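Local coordinates for protein membrane-bound lytic murein transglycosylase (Agrobacterium tumefaciens, PDB 2PNW) that probably cleaves the glycan strands of peptidoglycan as a lytic transglycosylase, releasing anhydromuramoyl products rather than hydrolysing the bond, at residues 275-280 with 294-299; 33-38 with 43-48; 38-43 with 60-65; 21-26 with 283-288; 50-55 with 360-365. One frame throughout, in Å; residues are numbered along the deposited sequence.

Interaction 1. Residues 275-280 with 294-299; sequences AAAKVP and HTFGLP. With SO4 (sulfate ion), chain B.
A277 and F296 bring their loops closest, with the CA of A277 6.0 Å from the CA of F296. Neither 275-280 nor 294-299 is regular: A275 to K278 is a type I turn closed by the bond from K278 N to A275 O, and T295 to L298 is a type II turn with glycine at its third position. The ring of F296 lies against the first of these turns. With CG anti to the carbonyl carbon (chi1 -65°), it reaches over to A276, whose CB meets CZ of F296 obliquely at 3.6 Å. The backbone N of A277 lies over one ring face, 4.1 Å above the plane and displaced toward the rim. The methyl CB of A277 packs on CB of F296 at 3.9 Å, so one phenylalanine spans two successive alanines. K278, bent at chi2 and chi4, directs its ammonium to the sulfate at a modelled separation too short to be trusted. On strand 316-324, D324 accepts from A276 N and L323 touches A277. The contact joins the loop leading into strand 286-288 to the loop leaving it, the second belonging to a 3D domain, a family related to double-psi beta-barrels.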
# COMPACT_ATOMS: atom_id res chain seq x y z
N ALA A 275 -5.85 -4.97 -2.08
CA ALA A 275 -5.15 -4.33 -0.97
C ALA A 275 -6.14 -3.81 0.08
O ALA A 275 -7.21 -4.42 0.28
CB ALA A 275 -4.21 -3.23 -1.46
N ALA A 276 -5.79 -2.73 0.76
CA ALA A 276 -6.52 -2.37 2.00
C ALA A 276 -7.95 -1.91 1.73
O ALA A 276 -8.82 -2.05 2.60
CB ALA A 276 -5.73 -1.32 2.83
N ALA A 277 -8.22 -1.38 0.54
CA ALA A 277 -9.59 -0.99 0.15
C ALA A 277 -10.39 -2.19 -0.41
O ALA A 277 -11.54 -2.03 -0.85
CB ALA A 277 -9.57 0.17 -0.85
N LYS A 278 -9.79 -3.38 -0.35
CA LYS A 278 -10.44 -4.65 -0.68
C LYS A 278 -10.82 -4.83 -2.15
O LYS A 278 -11.62 -5.70 -2.48
CB LYS A 278 -11.68 -4.90 0.24
CG LYS A 278 -11.41 -4.69 1.72
CD LYS A 278 -10.27 -5.61 2.18
CE LYS A 278 -10.37 -5.95 3.67
NZ LYS A 278 -10.74 -4.78 4.48
N VAL A 279 -10.22 -4.01 -3.02
CA VAL A 279 -10.41 -4.09 -4.48
C VAL A 279 -9.03 -4.15 -5.17
O VAL A 279 -8.01 -3.77 -4.57
CB VAL A 279 -11.23 -2.90 -5.02
CG1 VAL A 279 -12.66 -2.85 -4.38
CG2 VAL A 279 -10.52 -1.58 -4.82
N PRO A 280 -8.99 -4.66 -6.43
CA PRO A 280 -7.70 -4.75 -7.14
C PRO A 280 -7.10 -3.37 -7.38
O PRO A 280 -7.81 -2.42 -7.73
CB PRO A 280 -8.05 -5.38 -8.48
CG PRO A 280 -9.42 -6.05 -8.25
CD PRO A 280 -10.11 -5.22 -7.23
N HIS A 294 -7.30 9.68 5.90
CA HIS A 294 -8.13 9.63 4.68
C HIS A 294 -9.09 8.47 4.62
O HIS A 294 -8.88 7.43 5.26
CB HIS A 294 -7.22 9.67 3.45
CG HIS A 294 -6.55 10.98 3.26
ND1 HIS A 294 -7.26 12.16 3.11
CD2 HIS A 294 -5.24 11.33 3.21
CE1 HIS A 294 -6.42 13.16 2.96
NE2 HIS A 294 -5.19 12.68 3.01
N THR A 295 -10.16 8.64 3.84
CA THR A 295 -11.11 7.56 3.58
C THR A 295 -10.75 6.92 2.24
O THR A 295 -10.54 7.64 1.27
CB THR A 295 -12.56 8.13 3.52
OG1 THR A 295 -12.84 8.85 4.74
CG2 THR A 295 -13.58 7.00 3.33
N PHE A 296 -10.68 5.59 2.19
CA PHE A 296 -10.43 4.88 0.93
C PHE A 296 -11.46 5.19 -0.15
O PHE A 296 -12.63 5.46 0.15
CB PHE A 296 -10.39 3.36 1.15
CG PHE A 296 -9.24 2.88 2.01
CD1 PHE A 296 -7.98 3.44 1.90
CD2 PHE A 296 -9.44 1.85 2.92
CE1 PHE A 296 -6.90 2.98 2.70
CE2 PHE A 296 -8.36 1.38 3.73
CZ PHE A 296 -7.10 1.95 3.61
N GLY A 297 -11.03 5.13 -1.41
CA GLY A 297 -11.94 5.25 -2.53
C GLY A 297 -12.06 6.66 -3.09
O GLY A 297 -12.63 6.83 -4.15
N LEU A 298 -11.56 7.66 -2.37
CA LEU A 298 -11.67 9.04 -2.82
C LEU A 298 -10.63 9.35 -3.89
O LEU A 298 -9.52 8.80 -3.84
CB LEU A 298 -11.49 9.99 -1.65
CG LEU A 298 -12.74 10.06 -0.78
CD1 LEU A 298 -12.39 10.68 0.54
CD2 LEU A 298 -13.80 10.89 -1.52
N PRO A 299 -10.98 10.20 -4.88
CA PRO A 299 -10.00 10.59 -5.89
C PRO A 299 -9.02 11.64 -5.38
O PRO A 299 -9.42 12.56 -4.64
CB PRO A 299 -10.86 11.19 -7.04
CG PRO A 299 -12.31 10.91 -6.64
CD PRO A 299 -12.30 10.81 -5.14
S SO4 B . -10.53 -4.38 7.58
O1 SO4 B . -9.61 -5.52 7.46
O2 SO4 B . -11.63 -4.52 6.63
O3 SO4 B . -11.06 -4.33 8.94
O4 SO4 B . -9.82 -3.13 7.29

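Interaction 2. Residues 33-38 with 43-48; sequences ATILSH and KPYRTG. With SO4 (sulfate ion), chain B.
A single water spans H38 and K43: it donates to K43 O at 2.6 Å, and its oxygen lies 2.7 Å from H38 NE2. This bridge makes up for the separation of the imidazole from the carbonyl, which do not bond directly. The placement of the imidazole follows from chi1 of 173°, which sets CG anti to the backbone N and sends the ring from the helix toward Y45. There CD2 of H38 approaches CE1 of Y45 to 3.7 Å. The two planes are only 25° apart, yet they are slid so far past each other that they barely overlap, giving a side-by-side contact, not a full stack. I35 comes to the same tyrosine at about a right angle, its CG2 branch lying 3.5 Å from OH of Y45 and also touching CE2. Both residues, nearly one helical turn apart, meet the phenol from the same side of its plane. The chain after helix 28-39 turns back so that Y45 packs on the helix, and its hydroxyl bonds to A277 O in the loop before strand 286-288. On the outer side, K43 and R46 converge on the sulfate. Sulfate O3 accepts from K43 NZ at 2.7 Å and from R46 NH2 at 2.8 Å, the latter almost straight at 170°. R46 NH1 takes sulfate O4, so the anion lies at the guanidinium edge, in its plane; K278 supplies a further ammonium.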
# COMPACT_ATOMS: atom_id res chain seq x y z
N ALA A 33 -16.40 1.28 -9.97
CA ALA A 33 -17.40 0.18 -9.96
C ALA A 33 -17.02 -0.96 -8.99
O ALA A 33 -17.90 -1.55 -8.32
CB ALA A 33 -17.63 -0.36 -11.40
N THR A 34 -15.73 -1.29 -8.87
CA THR A 34 -15.34 -2.35 -7.94
C THR A 34 -15.55 -1.88 -6.49
O THR A 34 -15.93 -2.68 -5.64
CB THR A 34 -13.86 -2.86 -8.12
OG1 THR A 34 -12.94 -1.80 -7.84
CG2 THR A 34 -13.62 -3.34 -9.53
N ILE A 35 -15.26 -0.60 -6.23
CA ILE A 35 -15.47 -0.03 -4.88
C ILE A 35 -16.96 -0.06 -4.53
O ILE A 35 -17.34 -0.46 -3.42
CB ILE A 35 -14.96 1.41 -4.78
CG1 ILE A 35 -13.44 1.44 -5.06
CG2 ILE A 35 -15.17 1.96 -3.35
CD1 ILE A 35 -12.98 2.88 -5.42
N LEU A 36 -17.79 0.32 -5.50
CA LEU A 36 -19.25 0.35 -5.24
C LEU A 36 -19.79 -1.06 -4.95
O LEU A 36 -20.55 -1.26 -4.00
CB LEU A 36 -20.02 1.02 -6.38
CG LEU A 36 -21.55 1.23 -6.19
CD1 LEU A 36 -21.91 1.96 -4.87
CD2 LEU A 36 -22.12 1.99 -7.37
N SER A 37 -19.39 -2.02 -5.78
CA SER A 37 -19.74 -3.42 -5.56
C SER A 37 -19.30 -3.89 -4.18
O SER A 37 -20.05 -4.57 -3.46
CB SER A 37 -19.12 -4.30 -6.67
OG SER A 37 -19.48 -5.66 -6.51
N HIS A 38 -18.06 -3.55 -3.79
CA HIS A 38 -17.57 -3.93 -2.48
C HIS A 38 -18.44 -3.30 -1.37
O HIS A 38 -18.84 -3.98 -0.42
CB HIS A 38 -16.10 -3.52 -2.30
CG HIS A 38 -15.60 -3.73 -0.91
ND1 HIS A 38 -15.37 -4.99 -0.38
CD2 HIS A 38 -15.30 -2.85 0.07
CE1 HIS A 38 -14.96 -4.87 0.87
NE2 HIS A 38 -14.91 -3.58 1.17
N LYS A 43 -18.72 -4.41 5.02
CA LYS A 43 -18.74 -3.27 5.94
C LYS A 43 -18.14 -2.01 5.29
O LYS A 43 -17.18 -2.11 4.49
CB LYS A 43 -18.01 -3.57 7.26
CG LYS A 43 -16.51 -3.68 7.15
CD LYS A 43 -15.88 -4.07 8.49
CE LYS A 43 -14.40 -4.30 8.31
NZ LYS A 43 -13.70 -4.59 9.63
N PRO A 44 -18.69 -0.83 5.62
CA PRO A 44 -18.20 0.40 5.05
C PRO A 44 -16.77 0.72 5.51
O PRO A 44 -16.39 0.36 6.64
CB PRO A 44 -19.19 1.47 5.57
CG PRO A 44 -19.90 0.81 6.74
CD PRO A 44 -19.88 -0.64 6.49
N TYR A 45 -16.02 1.37 4.62
CA TYR A 45 -14.71 1.93 4.97
C TYR A 45 -14.79 2.82 6.20
O TYR A 45 -15.80 3.50 6.41
CB TYR A 45 -14.16 2.78 3.83
CG TYR A 45 -13.92 2.02 2.54
CD1 TYR A 45 -13.49 0.69 2.55
CD2 TYR A 45 -14.06 2.67 1.32
CE1 TYR A 45 -13.25 -0.00 1.32
CE2 TYR A 45 -13.81 2.01 0.12
CZ TYR A 45 -13.41 0.70 0.12
OH TYR A 45 -13.18 0.10 -1.12
N ARG A 46 -13.72 2.81 6.98
CA ARG A 46 -13.54 3.73 8.13
C ARG A 46 -13.49 5.17 7.63
O ARG A 46 -12.83 5.48 6.63
CB ARG A 46 -12.24 3.38 8.86
CG ARG A 46 -12.28 1.97 9.45
CD ARG A 46 -10.97 1.54 10.14
NE ARG A 46 -11.15 0.20 10.72
CZ ARG A 46 -11.08 -0.93 10.02
NH1 ARG A 46 -10.81 -0.91 8.71
NH2 ARG A 46 -11.29 -2.10 10.64
N THR A 47 -14.20 6.06 8.32
CA THR A 47 -14.17 7.47 7.96
C THR A 47 -12.84 8.02 8.44
O THR A 47 -12.50 7.87 9.62
CB THR A 47 -15.30 8.22 8.67
OG1 THR A 47 -16.56 7.61 8.34
CG2 THR A 47 -15.33 9.69 8.30
N GLY A 48 -12.08 8.62 7.53
CA GLY A 48 -10.80 9.23 7.88
C GLY A 48 -11.02 10.44 8.77
O GLY A 48 -12.12 11.00 8.81
S SO4 B . -10.53 -4.38 7.58
O1 SO4 B . -9.61 -5.52 7.46
O2 SO4 B . -11.63 -4.52 6.63
O3 SO4 B . -11.06 -4.33 8.94
O4 SO4 B . -9.82 -3.13 7.29
O HOH W 1 -14.90 -3.12 3.85

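Interaction 3. Residues 38-43 with 60-65; sequences HLRNAK and LLELAE. With SO4 (sulfate ion), chain B.
L39 and L61 face each other with CA atoms 10.0 Å apart, so only side chains bridge the end of helix 28-39 and the second half of helix 54-66. The apolar part is slight: CD1 of L39 rests on CD1 of L61 at 4.2 Å. A salt-bridge network of R40, E62 and E65 carries most of the contact. R40 stretches from CG to NE and meets E65 head-on, the two chains arriving from opposite directions. R40 NH1 bonds E65 OE2 at 2.9 Å, nearly straight (168°), while R40 NH2 bonds E65 OE1 at 2.8 Å. Both oxygens are met on their syn side, although the guanidinium and carboxylate planes are twisted 39° from each other. The other hydrogen of NH2 goes to E62 OE2 at 3.0 Å. That oxygen lies in the guanidinium plane and offers its anti lone pair, its chain crossing the arginine at a slant. The two acids sit nearly one helical turn apart, which lets a single arginine serve both. Behind the charged groups, L36 touches E65 and L61 packs on I35. Three bonds fix the guanidinium's rotation, and the shared positive charge probably offsets the repulsion between the acids and favours their ionised forms.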
# COMPACT_ATOMS: atom_id res chain seq x y z
N HIS A 38 -18.06 -3.55 -3.79
CA HIS A 38 -17.57 -3.93 -2.48
C HIS A 38 -18.44 -3.30 -1.37
O HIS A 38 -18.84 -3.98 -0.42
CB HIS A 38 -16.10 -3.52 -2.30
CG HIS A 38 -15.60 -3.73 -0.91
ND1 HIS A 38 -15.37 -4.99 -0.38
CD2 HIS A 38 -15.30 -2.85 0.07
CE1 HIS A 38 -14.96 -4.87 0.87
NE2 HIS A 38 -14.91 -3.58 1.17
N LEU A 39 -18.71 -2.00 -1.48
CA LEU A 39 -19.44 -1.31 -0.39
C LEU A 39 -20.90 -1.75 -0.29
O LEU A 39 -21.53 -1.55 0.76
CB LEU A 39 -19.33 0.20 -0.53
CG LEU A 39 -17.91 0.75 -0.32
CD1 LEU A 39 -17.91 2.23 -0.54
CD2 LEU A 39 -17.39 0.43 1.12
N ARG A 40 -21.41 -2.34 -1.37
CA ARG A 40 -22.78 -2.90 -1.35
C ARG A 40 -22.83 -4.29 -0.74
O ARG A 40 -23.93 -4.85 -0.57
CB ARG A 40 -23.35 -2.94 -2.76
CG ARG A 40 -23.74 -1.55 -3.26
CD ARG A 40 -24.14 -1.61 -4.74
NE ARG A 40 -24.77 -0.36 -5.18
CZ ARG A 40 -24.97 -0.03 -6.45
NH1 ARG A 40 -24.56 -0.83 -7.44
NH2 ARG A 40 -25.56 1.13 -6.74
N ASN A 41 -21.67 -4.85 -0.40
CA ASN A 41 -21.67 -6.23 0.13
C ASN A 41 -20.57 -6.46 1.15
O ASN A 41 -20.13 -7.61 1.40
CB ASN A 41 -21.62 -7.28 -1.01
CG ASN A 41 -22.08 -8.70 -0.57
OD1 ASN A 41 -22.85 -8.88 0.39
ND2 ASN A 41 -21.60 -9.71 -1.29
N ALA A 42 -20.16 -5.38 1.81
CA ALA A 42 -19.18 -5.48 2.88
C ALA A 42 -19.38 -4.35 3.86
O ALA A 42 -20.11 -3.41 3.55
CB ALA A 42 -17.73 -5.43 2.30
N LYS A 43 -18.72 -4.41 5.02
CA LYS A 43 -18.74 -3.27 5.94
C LYS A 43 -18.14 -2.01 5.29
O LYS A 43 -17.18 -2.11 4.49
CB LYS A 43 -18.01 -3.57 7.26
CG LYS A 43 -16.51 -3.68 7.15
CD LYS A 43 -15.88 -4.07 8.49
CE LYS A 43 -14.40 -4.30 8.31
NZ LYS A 43 -13.70 -4.59 9.63
N LEU A 60 -21.07 9.65 -4.95
CA LEU A 60 -20.25 9.84 -6.17
C LEU A 60 -20.18 8.58 -7.03
O LEU A 60 -20.33 8.64 -8.25
CB LEU A 60 -18.84 10.33 -5.81
CG LEU A 60 -17.84 10.63 -6.95
CD1 LEU A 60 -18.33 11.79 -7.83
CD2 LEU A 60 -16.51 10.98 -6.36
N LEU A 61 -19.96 7.43 -6.38
CA LEU A 61 -19.84 6.17 -7.08
C LEU A 61 -21.11 5.83 -7.85
O LEU A 61 -21.06 5.30 -8.96
CB LEU A 61 -19.51 5.03 -6.10
CG LEU A 61 -18.21 5.21 -5.30
CD1 LEU A 61 -18.06 4.00 -4.37
CD2 LEU A 61 -17.01 5.37 -6.22
N GLU A 62 -22.26 6.15 -7.24
CA GLU A 62 -23.55 5.88 -7.89
C GLU A 62 -23.80 6.78 -9.09
O GLU A 62 -24.39 6.34 -10.08
CB GLU A 62 -24.68 5.90 -6.86
CG GLU A 62 -24.60 4.68 -5.93
CD GLU A 62 -25.82 4.49 -5.04
OE1 GLU A 62 -26.29 5.49 -4.47
OE2 GLU A 62 -26.30 3.35 -4.92
N LEU A 63 -23.34 8.02 -9.02
CA LEU A 63 -23.38 8.90 -10.19
C LEU A 63 -22.54 8.34 -11.34
O LEU A 63 -22.95 8.39 -12.51
CB LEU A 63 -22.89 10.29 -9.83
CG LEU A 63 -23.89 11.12 -9.03
CD1 LEU A 63 -23.20 12.35 -8.50
CD2 LEU A 63 -25.12 11.47 -9.86
N ALA A 64 -21.36 7.81 -11.01
CA ALA A 64 -20.50 7.20 -12.03
C ALA A 64 -21.20 6.00 -12.66
O ALA A 64 -21.14 5.82 -13.87
CB ALA A 64 -19.12 6.79 -11.45
N GLU A 65 -21.85 5.19 -11.82
CA GLU A 65 -22.56 3.99 -12.26
C GLU A 65 -23.64 4.34 -13.29
O GLU A 65 -23.83 3.63 -14.28
CB GLU A 65 -23.23 3.30 -11.06
CG GLU A 65 -24.13 2.11 -11.40
CD GLU A 65 -24.80 1.47 -10.18
OE1 GLU A 65 -25.32 2.18 -9.30
OE2 GLU A 65 -24.80 0.24 -10.10
S SO4 B . -10.53 -4.38 7.58
O1 SO4 B . -9.61 -5.52 7.46
O2 SO4 B . -11.63 -4.52 6.63
O3 SO4 B . -11.06 -4.33 8.94
O4 SO4 B . -9.82 -3.13 7.29

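Interaction 4. Residues 21-26 with 283-288; sequences GQDDPR and AGRALA
R285 sends its side chain toward D23, starting from a CB whose CG is anti to the carbonyl carbon. A bend at chi2 (-78°) turns the chain, which then runs straight through CD and NE, touching R318. Over one face of the guanidinium, nearest NH2, stands the carbonyl oxygen of D24, 3.1 Å above the plane, at an angle too poor for a hydrogen bond. At the tip the group meets D23 end-on, with carboxylate and guanidinium nearly coplanar, 11° apart. NH1 of R285 bonds OD2 of D23 at 3.0 Å through the syn lone pair, and NH2 of R285 bonds OD1 of D23 at 2.8 Å, somewhat bent; a weak bond from NH1 to OD1 is also present. The main chain of strand 316-324 holds both partners, L319 O accepting from NH1 and L319 N donating to D23 OD2. Next door, D24 forms an Asx turn by accepting from R26 N at its OD1, and also takes the R26 guanidinium side-on. This partly buried salt bridge joins the connection ahead of helix 28-39 to the residue just before strand 286-288, in a 3D domain, whose relatives are double-psi beta-barrels.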
# COMPACT_ATOMS: atom_id res chain seq x y z
N GLY A 21 -6.26 19.11 -17.56
CA GLY A 21 -6.75 19.05 -18.93
C GLY A 21 -6.12 18.00 -19.83
O GLY A 21 -6.69 17.63 -20.87
N GLN A 22 -4.94 17.52 -19.45
CA GLN A 22 -4.23 16.54 -20.26
C GLN A 22 -4.35 15.10 -19.73
O GLN A 22 -3.85 14.16 -20.35
CB GLN A 22 -2.75 16.94 -20.41
CG GLN A 22 -2.53 18.19 -21.32
CD GLN A 22 -3.21 19.43 -20.77
OE1 GLN A 22 -2.89 19.89 -19.67
NE2 GLN A 22 -4.15 19.99 -21.54
N ASP A 23 -4.99 14.93 -18.57
CA ASP A 23 -5.11 13.61 -17.95
C ASP A 23 -6.28 12.82 -18.53
O ASP A 23 -7.32 13.39 -18.87
CB ASP A 23 -5.25 13.74 -16.42
CG ASP A 23 -5.08 12.40 -15.69
OD1 ASP A 23 -4.23 11.57 -16.10
OD2 ASP A 23 -5.80 12.18 -14.69
N ASP A 24 -6.10 11.50 -18.67
CA ASP A 24 -7.15 10.61 -19.11
C ASP A 24 -7.51 9.66 -17.96
O ASP A 24 -6.86 8.62 -17.81
CB ASP A 24 -6.70 9.78 -20.33
CG ASP A 24 -7.73 8.72 -20.75
OD1 ASP A 24 -8.84 8.67 -20.16
OD2 ASP A 24 -7.43 7.91 -21.66
N PRO A 25 -8.51 10.02 -17.13
CA PRO A 25 -8.86 9.17 -15.97
C PRO A 25 -9.87 8.03 -16.24
O PRO A 25 -10.58 7.56 -15.30
CB PRO A 25 -9.43 10.19 -14.97
CG PRO A 25 -10.17 11.18 -15.87
CD PRO A 25 -9.30 11.27 -17.14
N ARG A 26 -9.95 7.56 -17.49
CA ARG A 26 -10.94 6.51 -17.82
C ARG A 26 -10.79 5.22 -17.04
O ARG A 26 -11.80 4.57 -16.77
CB ARG A 26 -10.98 6.22 -19.34
CG ARG A 26 -11.86 7.22 -20.08
CD ARG A 26 -11.87 6.95 -21.60
NE ARG A 26 -10.54 7.13 -22.17
CZ ARG A 26 -10.23 6.89 -23.44
NH1 ARG A 26 -11.17 6.51 -24.30
NH2 ARG A 26 -8.98 7.06 -23.85
N ALA A 283 -2.45 -0.29 -11.92
CA ALA A 283 -1.12 0.26 -12.16
C ALA A 283 -1.19 1.71 -12.58
O ALA A 283 -1.93 2.06 -13.51
CB ALA A 283 -0.39 -0.57 -13.24
N GLY A 284 -0.42 2.55 -11.88
CA GLY A 284 -0.31 3.96 -12.21
C GLY A 284 -1.49 4.81 -11.75
O GLY A 284 -1.45 6.02 -11.88
N ARG A 285 -2.53 4.19 -11.19
CA ARG A 285 -3.73 4.95 -10.82
C ARG A 285 -4.21 4.73 -9.38
O ARG A 285 -5.17 5.36 -8.96
CB ARG A 285 -4.89 4.64 -11.79
CG ARG A 285 -4.65 5.12 -13.23
CD ARG A 285 -4.91 6.61 -13.33
NE ARG A 285 -4.39 7.13 -14.60
CZ ARG A 285 -4.61 8.36 -15.05
NH1 ARG A 285 -5.36 9.21 -14.35
NH2 ARG A 285 -4.06 8.74 -16.21
N ALA A 286 -3.57 3.80 -8.66
CA ALA A 286 -3.89 3.56 -7.27
C ALA A 286 -2.84 4.18 -6.35
O ALA A 286 -1.63 4.00 -6.54
CB ALA A 286 -3.98 2.06 -6.99
N LEU A 287 -3.32 4.88 -5.32
CA LEU A 287 -2.44 5.56 -4.38
C LEU A 287 -2.69 4.99 -3.00
O LEU A 287 -3.84 4.78 -2.62
CB LEU A 287 -2.80 7.04 -4.35
CG LEU A 287 -1.95 8.02 -3.52
CD1 LEU A 287 -0.57 8.23 -4.15
CD2 LEU A 287 -2.69 9.34 -3.41
N ALA A 288 -1.62 4.77 -2.23
CA ALA A 288 -1.75 4.38 -0.82
C ALA A 288 -1.66 5.67 -0.03
O ALA A 288 -0.88 6.57 -0.39
CB ALA A 288 -0.67 3.40 -0.41

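Interaction 5. Residues 50-55 with 360-365; sequences LGITAA and ILLPRI
I52 and L362 point at each other from facing backbones, their CA atoms 7.9 Å apart, and their side chains meet at an oblique angle. On the isoleucine it is the longer branch that makes the contact. With chi1 at -50° and chi2 at -74°, CG1 is carried away from the carbonyl carbon and CD1 is then folded round, so that CD1 of I52 lies against both leucine methyls, 3.7 Å from CD2 of L362 and 3.9 Å from its CD1. CG1 of I52 adds a third touch to CD2 at 3.8 Å. The isoleucine therefore sets its CD1 end against the fork of the leucine, with CG1 touching one prong.

L50 and I360 meet in another manner, end to end. Each side chain leaves its backbone with CG or CG1 anti to the backbone N, and I360 continues extended (chi2 175°), so that CD1 of L50 and CD1 of I360 face each other at a looser 4.4 Å. I360 and L362 can share this task because alternate residues of a strand turn to the same face. L361, between them, belongs to the other face. Here strand 353-363, part of a 3D domain related to double-psi beta-barrels, pairs with 83-89 and 299-304, and the loop before helix 54-66 covers it. L298 and A366 fill in around I52, while Y370 touches both I52 and L362. In the backbone, I52 O accepts from T295 OG1, and L50 O is bonded to Y370 OH.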
# COMPACT_ATOMS: atom_id res chain seq x y z
N LEU A 50 -10.13 13.30 8.24
CA LEU A 50 -10.59 14.42 7.40
C LEU A 50 -12.12 14.54 7.40
O LEU A 50 -12.67 15.64 7.38
CB LEU A 50 -10.00 14.34 5.98
CG LEU A 50 -10.24 15.48 4.99
CD1 LEU A 50 -9.10 15.55 4.00
CD2 LEU A 50 -11.54 15.32 4.23
N GLY A 51 -12.80 13.39 7.42
CA GLY A 51 -14.21 13.34 7.74
C GLY A 51 -15.16 12.88 6.65
O GLY A 51 -16.36 12.86 6.85
N ILE A 52 -14.64 12.51 5.48
CA ILE A 52 -15.54 12.02 4.43
C ILE A 52 -16.00 10.58 4.69
O ILE A 52 -15.18 9.67 4.81
CB ILE A 52 -14.89 12.09 3.04
CG1 ILE A 52 -14.30 13.49 2.79
CG2 ILE A 52 -15.92 11.70 1.98
CD1 ILE A 52 -15.34 14.57 2.52
N THR A 53 -17.32 10.37 4.76
CA THR A 53 -17.81 9.03 5.07
C THR A 53 -17.89 8.16 3.82
O THR A 53 -18.00 8.68 2.70
CB THR A 53 -19.22 9.07 5.71
OG1 THR A 53 -20.18 9.46 4.73
CG2 THR A 53 -19.25 10.07 6.90
N ALA A 54 -17.86 6.85 4.02
CA ALA A 54 -18.13 5.90 2.93
C ALA A 54 -19.49 6.14 2.26
O ALA A 54 -19.61 6.00 1.05
CB ALA A 54 -18.04 4.47 3.43
N ALA A 55 -20.51 6.47 3.05
CA ALA A 55 -21.81 6.83 2.46
C ALA A 55 -21.74 8.05 1.53
O ALA A 55 -22.41 8.07 0.49
CB ALA A 55 -22.87 7.08 3.54
N ILE A 360 -7.54 16.74 -3.19
CA ILE A 360 -8.57 15.70 -3.02
C ILE A 360 -9.86 16.17 -3.70
O ILE A 360 -10.19 17.38 -3.68
CB ILE A 360 -8.77 15.33 -1.50
CG1 ILE A 360 -9.69 14.11 -1.35
CG2 ILE A 360 -9.31 16.52 -0.69
CD1 ILE A 360 -9.82 13.62 0.12
N LEU A 361 -10.58 15.25 -4.33
CA LEU A 361 -11.84 15.60 -4.97
C LEU A 361 -12.95 15.11 -4.06
O LEU A 361 -13.10 13.90 -3.85
CB LEU A 361 -11.97 15.00 -6.36
CG LEU A 361 -10.92 15.28 -7.46
CD1 LEU A 361 -11.48 14.84 -8.81
CD2 LEU A 361 -10.54 16.74 -7.52
N LEU A 362 -13.72 16.05 -3.49
CA LEU A 362 -14.82 15.65 -2.59
C LEU A 362 -16.13 15.58 -3.33
O LEU A 362 -16.43 16.47 -4.13
CB LEU A 362 -14.95 16.62 -1.41
CG LEU A 362 -13.70 16.92 -0.58
CD1 LEU A 362 -14.06 17.73 0.64
CD2 LEU A 362 -13.03 15.60 -0.16
N PRO A 363 -16.93 14.54 -3.05
CA PRO A 363 -18.29 14.46 -3.57
C PRO A 363 -19.00 15.77 -3.23
O PRO A 363 -18.81 16.32 -2.12
CB PRO A 363 -18.91 13.32 -2.75
CG PRO A 363 -17.76 12.46 -2.34
CD PRO A 363 -16.60 13.38 -2.18
N ARG A 364 -19.80 16.30 -4.15
CA ARG A 364 -20.24 17.69 -3.99
C ARG A 364 -21.16 17.95 -2.79
O ARG A 364 -21.08 19.03 -2.21
CB ARG A 364 -20.62 18.37 -5.33
CG ARG A 364 -22.01 18.17 -5.84
CD ARG A 364 -22.16 18.77 -7.27
NE ARG A 364 -21.79 20.18 -7.35
CZ ARG A 364 -20.64 20.66 -7.84
NH1 ARG A 364 -20.42 21.97 -7.85
NH2 ARG A 364 -19.70 19.83 -8.30
N ILE A 365 -21.93 16.96 -2.36
CA ILE A 365 -22.72 17.11 -1.10
C ILE A 365 -21.84 17.21 0.15
O ILE A 365 -22.14 18.00 1.05
CB ILE A 365 -23.80 16.00 -0.87
CG1 ILE A 365 -23.16 14.63 -0.56
CG2 ILE A 365 -24.80 15.94 -2.05
CD1 ILE A 365 -23.99 13.68 0.34

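Along the chain, interaction 2 closes before interactions 1 and 5 open, and all but interaction 4 form a connected group. Interactions 2 and 3, with centres about 6 Å apart, share H38 and K43 at the end of helix 28-39; interaction 1 lies about 7 Å from interaction 2, and the sulfate lies beside K43, R46 and K278. Helix 54-66 carries interaction 3 and starts within interaction 5, whose strand 353-363 pairs with 299-304, which begins at P299 of interaction 1. Interaction 4 lies 14 to 20 Å from the others, centre to centre, at the start of strand 286-288. N-terminal helices and loops are thereby packed on the C-terminal strands, making one unit of the two chain ends.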